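Local coordinates for concanavalin B (Canavalia ensiformis, PDB 6CAF), which may act as a carbohydrate-binding protein of the seed, a chitinase-like member of glycosyl hydrolase family 18, at residues G42-T47 against K54-S59; L184-G189 against E195-A200; A285-W290 against T298-N303. All blocks are in the same frame, centred on the assembly; numbering follows the deposited sequence.

Interaction 1. Residues G42-T47 against K54-S59; sequences GLLRDT and KIVFIS
Thr-47 and Val-56 bring helix 44-49 and strand 55-64 together, their CA atoms 8.2 Å apart at the nearest point of the two backbones, a gap that side chains span without any backbone bond. The two elements belong to the beta-alpha-beta unit of strand 31-36, helix 44-49 and strand 55-64 in the TIM barrel of family 18, and the helix lies on the outer wall of the barrel. No hydrogen bond links the segments; the contact is apolar and buried. Val-56 suits its place because a beta-branched residue favours the strand and offers two methyls to the helix. Its CG1 lies 3.8 Å from Leu-44 CD1, while CG2 lies 4.1 Å from Thr-47 CG2, so one residue meets two helix positions three apart, about one turn. Leu-44 is turned inward with CG anti to its backbone N (chi1 177°), and its second methyl, CD2, comes to 4.4 Å from Ile-58 CD1, which arrives at the end of a longer chain. Helix 91-99 covers Leu-44 as well, through Ile-94 and Cys-97. Alternate strand residues point into the barrel: Phe-57 stacks its ring with His-152. Thr-47 serves two purposes, since its methyl packs on the strand while its hydroxyl is hydrogen-bonded to Arg-292 NE and to a carbonyl of the helix's own first turn. There Leu-43, the N-cap, has its carbonyl oxygen gripped twice, from opposite faces of its plane: by Thr-47 N at 3.0 Å and by Thr-47 OG1, also at 3.0 Å.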
loop_
_atom_site.group_PDB
_atom_site.type_symbol
_atom_site.label_atom_id
_atom_site.label_comp_id
_atom_site.label_asym_id
_atom_site.label_seq_id
_atom_site.Cartn_x
_atom_site.Cartn_y
_atom_site.Cartn_z
ATOM N N GLY A 42 -8.681 -14.653 3.335
ATOM C CA GLY A 42 -8.636 -15.786 2.435
ATOM C C GLY A 42 -7.273 -15.932 1.752
ATOM O O GLY A 42 -6.260 -15.378 2.188
ATOM N N LEU A 43 -7.248 -16.711 0.677
ATOM C CA LEU A 43 -6.011 -17.041 0.014
ATOM C C LEU A 43 -5.498 -15.886 -0.836
ATOM O O LEU A 43 -6.260 -15.184 -1.494
ATOM C CB LEU A 43 -6.165 -18.248 -0.876
ATOM C CG LEU A 43 -6.554 -19.527 -0.156
ATOM C CD1 LEU A 43 -6.528 -20.625 -1.198
ATOM C CD2 LEU A 43 -5.614 -19.906 0.967
ATOM N N LEU A 44 -4.174 -15.747 -0.856
ATOM C CA LEU A 44 -3.522 -14.829 -1.790
ATOM C C LEU A 44 -3.871 -15.227 -3.231
ATOM O O LEU A 44 -4.207 -14.374 -4.060
ATOM C CB LEU A 44 -1.995 -14.825 -1.576
ATOM C CG LEU A 44 -1.254 -13.947 -2.572
ATOM C CD1 LEU A 44 -1.658 -12.502 -2.460
ATOM C CD2 LEU A 44 0.256 -14.058 -2.370
ATOM N N ARG A 45 -3.801 -16.519 -3.530
ATOM C CA ARG A 45 -4.175 -16.957 -4.869
ATOM C C ARG A 45 -5.557 -16.448 -5.264
ATOM O O ARG A 45 -5.752 -15.963 -6.389
ATOM C CB ARG A 45 -4.232 -18.475 -4.915
ATOM C CG ARG A 45 -4.736 -18.992 -6.245
ATOM C CD ARG A 45 -5.257 -20.422 -6.157
ATOM N NE ARG A 45 -6.510 -20.494 -5.428
ATOM C CZ ARG A 45 -7.083 -21.614 -5.032
ATOM N NH1 ARG A 45 -6.512 -22.750 -5.288
ATOM N NH2 ARG A 45 -8.225 -21.592 -4.398
ATOM N N ASP A 46 -6.536 -16.638 -4.386
ATOM C CA ASP A 46 -7.920 -16.273 -4.719
ATOM C C ASP A 46 -8.016 -14.793 -4.929
ATOM O O ASP A 46 -8.745 -14.333 -5.790
ATOM C CB ASP A 46 -8.909 -16.689 -3.611
ATOM C CG ASP A 46 -9.071 -18.147 -3.479
ATOM O OD1 ASP A 46 -8.721 -18.919 -4.407
ATOM O OD2 ASP A 46 -9.529 -18.569 -2.397
ATOM N N THR A 47 -7.282 -14.036 -4.116
ATOM C CA THR A 47 -7.254 -12.591 -4.231
ATOM C C THR A 47 -6.795 -12.200 -5.637
ATOM O O THR A 47 -7.453 -11.422 -6.331
ATOM C CB THR A 47 -6.345 -12.029 -3.132
ATOM O OG1 THR A 47 -6.956 -12.318 -1.874
ATOM C CG2 THR A 47 -6.173 -10.544 -3.235
ATOM N N LYS A 54 -4.730 -4.724 -9.430
ATOM C CA LYS A 54 -3.433 -4.571 -10.054
ATOM C C LYS A 54 -2.252 -4.707 -9.104
ATOM O O LYS A 54 -1.161 -5.035 -9.543
ATOM C CB LYS A 54 -3.339 -3.228 -10.770
ATOM C CG LYS A 54 -2.119 -3.013 -11.647
ATOM C CD LYS A 54 -2.385 -3.039 -13.130
ATOM C CE LYS A 54 -1.091 -2.712 -13.872
ATOM N NZ LYS A 54 -0.254 -1.734 -13.115
ATOM N N ILE A 55 -2.499 -4.444 -7.832
ATOM C CA ILE A 55 -1.480 -4.449 -6.796
ATOM C C ILE A 55 -2.061 -5.151 -5.565
ATOM O O ILE A 55 -3.171 -4.836 -5.153
ATOM C CB ILE A 55 -1.065 -3.012 -6.424
ATOM C CG1 ILE A 55 -0.402 -2.307 -7.606
ATOM C CG2 ILE A 55 -0.203 -3.021 -5.182
ATOM C CD1 ILE A 55 -0.236 -0.817 -7.411
ATOM N N VAL A 56 -1.268 -6.046 -4.985
ATOM C CA VAL A 56 -1.588 -6.625 -3.690
ATOM C C VAL A 56 -0.430 -6.313 -2.750
ATOM O O VAL A 56 0.736 -6.601 -3.054
ATOM C CB VAL A 56 -1.814 -8.147 -3.787
ATOM C CG1 VAL A 56 -2.062 -8.750 -2.426
ATOM C CG2 VAL A 56 -2.964 -8.437 -4.713
ATOM N N PHE A 57 -0.765 -5.741 -1.603
ATOM C CA PHE A 57 0.199 -5.478 -0.540
ATOM C C PHE A 57 0.165 -6.632 0.460
ATOM O O PHE A 57 -0.848 -6.821 1.153
ATOM C CB PHE A 57 -0.153 -4.214 0.250
ATOM C CG PHE A 57 -0.284 -2.959 -0.552
ATOM C CD1 PHE A 57 0.778 -2.437 -1.263
ATOM C CD2 PHE A 57 -1.470 -2.255 -0.532
ATOM C CE1 PHE A 57 0.643 -1.242 -1.928
ATOM C CE2 PHE A 57 -1.587 -1.051 -1.179
ATOM C CZ PHE A 57 -0.541 -0.546 -1.905
ATOM N N ILE A 58 1.242 -7.415 0.554
ATOM C CA ILE A 58 1.364 -8.428 1.601
ATOM C C ILE A 58 1.693 -7.704 2.901
ATOM O O ILE A 58 2.727 -7.010 2.993
ATOM C CB ILE A 58 2.431 -9.481 1.268
ATOM C CG1 ILE A 58 2.017 -10.251 0.003
ATOM C CG2 ILE A 58 2.639 -10.398 2.436
ATOM C CD1 ILE A 58 3.016 -11.263 -0.470
ATOM N N SER A 59 0.793 -7.841 3.874
ATOM C CA SER A 59 0.720 -6.920 4.998
ATOM C C SER A 59 0.725 -7.662 6.327
ATOM O O SER A 59 -0.202 -8.433 6.571
ATOM C CB SER A 59 -0.569 -6.120 4.855
ATOM O OG SER A 59 -0.599 -5.438 3.592
#

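Interaction 2. Residues L184-G189 against E195-A200; sequences LSAAPG and EYLDNA
Leu-197 is the one residue of 195-200 that reaches Ala-186, Ala-187 and Pro-188, where strand 183-186 of the TIM barrel gives way to the loop leading to helix 198-202. Strand, helix and the following strand 208-212 form one beta-alpha-beta unit. At the start of the second segment, Glu-195 lays its CG 3.5 Å above the centre of the Tyr-196 ring, an aliphatic methylene over an aromatic face at the surface. Next, the backbone N of Tyr-196 and that of Leu-197 both bond to Asp-194 OD2, while OD1 of the same carboxylate takes Gly-189 N; a single acid thus ties the two sides of the turn together. Leu-197 then directs its side chain at the strand end, a chi1 of -75° swinging the branch away from its carbonyl, and a branched apolar residue fits because its methyl can rest on the Ala-187 to Pro-188 peptide link, whose proline nitrogen carries no hydrogen. After it, Asp-198 turns away and opens the helix, and Ala-200 is small enough to sit buried against Leu-168 of helix 164-178. On the strand side, a short Ala-186 leaves space for the leucine to approach the backbone, and Pro-188 presents an apolar ring. All the touching is done by one methyl: Leu-197 CD1 lies 4.2 Å from Ala-186 CB, 4.2 Å from Pro-188 CB and, nearest of all, 3.8 Å from Pro-188 N.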
loop_
_atom_site.group_PDB
_atom_site.type_symbol
_atom_site.label_atom_id
_atom_site.label_comp_id
_atom_site.label_asym_id
_atom_site.label_seq_id
_atom_site.Cartn_x
_atom_site.Cartn_y
_atom_site.Cartn_z
ATOM N N LEU A 184 8.534 1.691 -5.225
ATOM C CA LEU A 184 8.516 2.172 -3.864
ATOM C C LEU A 184 7.238 2.977 -3.668
ATOM O O LEU A 184 6.913 3.865 -4.466
ATOM C CB LEU A 184 9.747 3.021 -3.603
ATOM C CG LEU A 184 11.029 2.206 -3.629
ATOM C CD1 LEU A 184 12.252 3.057 -3.832
ATOM C CD2 LEU A 184 11.154 1.357 -2.392
ATOM N N SER A 185 6.490 2.683 -2.609
ATOM C CA SER A 185 5.227 3.394 -2.373
ATOM C C SER A 185 5.052 3.701 -0.913
ATOM O O SER A 185 5.756 3.152 -0.066
ATOM C CB SER A 185 4.072 2.581 -2.900
ATOM O OG SER A 185 3.951 1.356 -2.267
ATOM N N ALA A 186 4.101 4.583 -0.633
ATOM C CA ALA A 186 3.814 5.021 0.726
ATOM C C ALA A 186 2.327 5.143 0.947
ATOM O O ALA A 186 1.576 5.377 -0.005
ATOM C CB ALA A 186 4.457 6.344 1.005
ATOM N N ALA A 187 1.928 5.051 2.212
ATOM C CA ALA A 187 0.520 5.275 2.610
ATOM C C ALA A 187 0.463 6.282 3.758
ATOM O O ALA A 187 0.265 5.910 4.918
ATOM C CB ALA A 187 -0.164 3.983 3.002
ATOM N N PRO A 188 0.637 7.565 3.452
ATOM C CA PRO A 188 0.464 8.594 4.487
ATOM C C PRO A 188 -0.994 8.771 4.883
ATOM O O PRO A 188 -1.902 8.388 4.145
ATOM C CB PRO A 188 1.000 9.849 3.802
ATOM C CG PRO A 188 0.630 9.632 2.368
ATOM C CD PRO A 188 0.869 8.158 2.126
ATOM N N GLY A 189 -1.192 9.434 6.010
ATOM C CA GLY A 189 -2.523 9.911 6.362
ATOM C C GLY A 189 -2.965 11.047 5.458
ATOM O O GLY A 189 -2.189 11.578 4.703
ATOM N N GLU A 195 2.833 13.295 9.508
ATOM C CA GLU A 195 3.745 13.349 10.665
ATOM C C GLU A 195 4.930 12.410 10.560
ATOM O O GLU A 195 5.994 12.691 11.109
ATOM C CB GLU A 195 2.967 13.017 11.951
ATOM C CG GLU A 195 3.764 12.388 13.094
ATOM C CD GLU A 195 2.985 12.298 14.404
ATOM O OE1 GLU A 195 1.761 11.998 14.364
ATOM O OE2 GLU A 195 3.606 12.530 15.481
ATOM N N TYR A 196 4.752 11.293 9.869
ATOM C CA TYR A 196 5.795 10.290 9.794
ATOM C C TYR A 196 6.530 10.236 8.475
ATOM O O TYR A 196 7.727 9.944 8.443
ATOM C CB TYR A 196 5.233 8.904 10.125
ATOM C CG TYR A 196 4.579 8.856 11.452
ATOM C CD1 TYR A 196 5.315 9.062 12.604
ATOM C CD2 TYR A 196 3.226 8.565 11.575
ATOM C CE1 TYR A 196 4.714 9.030 13.855
ATOM C CE2 TYR A 196 2.609 8.528 12.814
ATOM C CZ TYR A 196 3.365 8.755 13.953
ATOM O OH TYR A 196 2.787 8.685 15.190
ATOM N N LEU A 197 5.805 10.502 7.384
ATOM C CA LEU A 197 6.322 10.270 6.060
ATOM C C LEU A 197 6.642 11.534 5.284
ATOM O O LEU A 197 7.091 11.425 4.140
ATOM C CB LEU A 197 5.337 9.409 5.266
ATOM C CG LEU A 197 5.319 7.928 5.642
ATOM C CD1 LEU A 197 4.076 7.256 5.074
ATOM C CD2 LEU A 197 6.591 7.266 5.160
ATOM N N ASP A 198 6.448 12.729 5.837
ATOM C CA ASP A 198 6.677 13.910 5.017
ATOM C C ASP A 198 8.098 13.989 4.468
ATOM O O ASP A 198 8.293 14.269 3.289
ATOM C CB ASP A 198 6.317 15.215 5.702
ATOM C CG ASP A 198 6.205 16.385 4.704
ATOM O OD1 ASP A 198 5.464 16.273 3.716
ATOM O OD2 ASP A 198 6.883 17.398 4.918
ATOM N N ASN A 199 9.103 13.786 5.323
ATOM C CA ASN A 199 10.477 13.883 4.815
ATOM C C ASN A 199 10.717 12.841 3.720
ATOM O O ASN A 199 11.353 13.132 2.695
ATOM C CB ASN A 199 11.510 13.715 5.917
ATOM C CG ASN A 199 11.645 14.924 6.770
ATOM O OD1 ASN A 199 11.252 16.013 6.412
ATOM N ND2 ASN A 199 12.302 14.741 7.885
ATOM N N ALA A 200 10.233 11.618 3.932
ATOM C CA ALA A 200 10.388 10.613 2.884
ATOM C C ALA A 200 9.694 11.051 1.591
ATOM O O ALA A 200 10.257 10.920 0.494
ATOM C CB ALA A 200 9.873 9.272 3.373
#

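Interaction 3. Residues A285-W290 against T298-N303; sequences AGIALW and TGYSTN
Strand 284-290 and helix 300-308 approach each other most closely at Leu-289 and Ser-301, whose CA atoms are 8.1 Å apart. Leu-289 carries most of the strand's share of the contact. Both its methyls reach the Tyr-300 ring, CD2 lying 3.8 Å from Tyr-300 CD1, and its CD1 also touches Ser-301 CB at 3.8 Å. The leucine meets the tyrosine ring obliquely, on the side carrying CD1 and CE1. Two residues back along the same strand face, Ile-287 adds a looser touch, its CD1 4.4 Å from Tyr-300 CE1. Tyrosine suits the place, since its ring gives apolar surface to the strand while its hydroxyl, within a buried setting, donates to the carbonyl oxygen of Ile-264. Ser-301 is likewise divided: its CB packs on Leu-289, and its OG bonds to Asp-295 OD2 and to Asn-52 ND2. A small residue here allows the helix to come near the strand. Gly-299 separates helix 292-298 from helix 300-308; it takes a positive phi of 76°, which glycine adopts easily, and stands at the N-cap of the new helix. Its carbonyl oxygen accepts Asn-303 N at 3.0 Å, closing the first turn. Strand 284-290 is bonded to strand 31-36 on one flank and to 247-252 on the other, so the last strand joins the first. A helix following the eighth strand and packing on its outer side fits the last beta/alpha unit of a TIM barrel.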
loop_
_atom_site.group_PDB
_atom_site.type_symbol
_atom_site.label_atom_id
_atom_site.label_comp_id
_atom_site.label_asym_id
_atom_site.label_seq_id
_atom_site.Cartn_x
_atom_site.Cartn_y
_atom_site.Cartn_z
ATOM N N ALA A 285 -4.263 7.827 -10.157
ATOM C CA ALA A 285 -3.895 6.505 -10.593
ATOM C C ALA A 285 -4.907 5.425 -10.228
ATOM O O ALA A 285 -4.965 4.366 -10.870
ATOM C CB ALA A 285 -2.539 6.134 -10.017
ATOM N N GLY A 286 -5.684 5.648 -9.172
ATOM C CA GLY A 286 -6.611 4.608 -8.742
ATOM C C GLY A 286 -6.863 4.666 -7.259
ATOM O O GLY A 286 -6.751 5.724 -6.612
ATOM N N ILE A 287 -7.235 3.508 -6.728
ATOM C CA ILE A 287 -7.614 3.409 -5.350
ATOM C C ILE A 287 -6.940 2.202 -4.712
ATOM O O ILE A 287 -6.555 1.250 -5.409
ATOM C CB ILE A 287 -9.136 3.305 -5.168
ATOM C CG1 ILE A 287 -9.699 2.047 -5.756
ATOM C CG2 ILE A 287 -9.841 4.542 -5.730
ATOM C CD1 ILE A 287 -11.183 1.835 -5.474
ATOM N N ALA A 288 -6.791 2.257 -3.392
ATOM C CA ALA A 288 -6.409 1.101 -2.608
ATOM C C ALA A 288 -7.485 0.821 -1.594
ATOM O O ALA A 288 -8.086 1.744 -1.061
ATOM C CB ALA A 288 -5.084 1.319 -1.877
ATOM N N LEU A 289 -7.707 -0.460 -1.324
ATOM C CA LEU A 289 -8.737 -0.867 -0.383
ATOM C C LEU A 289 -8.145 -1.575 0.836
ATOM O O LEU A 289 -7.440 -2.599 0.718
ATOM C CB LEU A 289 -9.755 -1.765 -1.065
ATOM C CG LEU A 289 -10.544 -1.073 -2.174
ATOM C CD1 LEU A 289 -11.395 -2.057 -2.960
ATOM C CD2 LEU A 289 -11.386 0.041 -1.631
ATOM N N TRP A 290 -8.468 -0.996 1.999
ATOM C CA TRP A 290 -8.229 -1.617 3.284
ATOM C C TRP A 290 -9.538 -2.320 3.658
ATOM O O TRP A 290 -10.521 -1.621 3.940
ATOM C CB TRP A 290 -7.860 -0.561 4.350
ATOM C CG TRP A 290 -7.727 -1.178 5.691
ATOM C CD1 TRP A 290 -8.610 -1.085 6.705
ATOM C CD2 TRP A 290 -6.719 -2.099 6.106
ATOM N NE1 TRP A 290 -8.208 -1.906 7.765
ATOM C CE2 TRP A 290 -7.024 -2.508 7.424
ATOM C CE3 TRP A 290 -5.522 -2.541 5.536
ATOM C CZ2 TRP A 290 -6.215 -3.407 8.140
ATOM C CZ3 TRP A 290 -4.715 -3.437 6.258
ATOM C CH2 TRP A 290 -5.055 -3.854 7.539
ATOM N N THR A 298 -18.188 -7.001 1.081
ATOM C CA THR A 298 -19.083 -5.990 0.549
ATOM C C THR A 298 -19.172 -5.886 -0.968
ATOM O O THR A 298 -20.083 -5.254 -1.502
ATOM C CB THR A 298 -18.723 -4.614 1.059
ATOM O OG1 THR A 298 -17.467 -4.251 0.498
ATOM C CG2 THR A 298 -18.650 -4.570 2.586
ATOM N N GLY A 299 -18.214 -6.480 -1.682
ATOM C CA GLY A 299 -18.198 -6.399 -3.117
ATOM C C GLY A 299 -17.721 -5.063 -3.656
ATOM O O GLY A 299 -17.995 -4.734 -4.808
ATOM N N TYR A 300 -16.948 -4.319 -2.855
ATOM C CA TYR A 300 -16.573 -2.957 -3.216
ATOM C C TYR A 300 -15.860 -2.884 -4.579
ATOM O O TYR A 300 -16.309 -2.196 -5.495
ATOM C CB TYR A 300 -15.707 -2.360 -2.089
ATOM C CG TYR A 300 -15.606 -0.854 -2.119
ATOM C CD1 TYR A 300 -14.851 -0.192 -3.072
ATOM C CD2 TYR A 300 -16.268 -0.109 -1.215
ATOM C CE1 TYR A 300 -14.792 1.202 -3.081
ATOM C CE2 TYR A 300 -16.194 1.269 -1.206
ATOM C CZ TYR A 300 -15.469 1.922 -2.139
ATOM O OH TYR A 300 -15.393 3.295 -2.113
ATOM N N SER A 301 -14.735 -3.580 -4.720
ATOM C CA SER A 301 -14.015 -3.482 -5.962
ATOM C C SER A 301 -14.799 -4.061 -7.133
ATOM O O SER A 301 -14.703 -3.551 -8.240
ATOM C CB SER A 301 -12.624 -4.122 -5.876
ATOM O OG SER A 301 -12.683 -5.504 -5.537
ATOM N N THR A 302 -15.572 -5.114 -6.895
ATOM C CA THR A 302 -16.380 -5.657 -7.960
ATOM C C THR A 302 -17.328 -4.604 -8.524
ATOM O O THR A 302 -17.514 -4.477 -9.747
ATOM C CB THR A 302 -17.117 -6.892 -7.441
ATOM O OG1 THR A 302 -16.135 -7.913 -7.230
ATOM C CG2 THR A 302 -18.120 -7.380 -8.442
ATOM N N ASN A 303 -17.949 -3.842 -7.633
ATOM C CA ASN A 303 -18.875 -2.805 -8.058
ATOM C C ASN A 303 -18.279 -1.625 -8.739
ATOM O O ASN A 303 -18.724 -1.098 -9.733
ATOM C CB ASN A 303 -19.737 -2.374 -6.902
ATOM C CG ASN A 303 -20.797 -3.392 -6.600
ATOM O OD1 ASN A 303 -21.455 -3.890 -7.503
ATOM N ND2 ASN A 303 -20.963 -3.711 -5.355
#

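Overall arrangement
All three contacts join a strand of one closed parallel sheet to a helix, or the turn leading into it, at different points round the barrel. Interactions 1 and 3 are neighbours, their centres 13 Å apart, with strand 31-36 between their strands. Interaction 2 lies across the chain's centre from both, 22 Å from interaction 1 and 21 Å from interaction 3. Inside the barrel Phe-57 bridges them: its CE1 is 4.2 Å from Ser-185 OG, and its CE2 is 4.3 Å from Ala-288 CB. His-152 ND1 is hydrogen-bonded to Ser-185 OG there. In family 18 chitinases the substrate groove lies at the carboxyl ends of these strands, consistent with carbohydrate binding here.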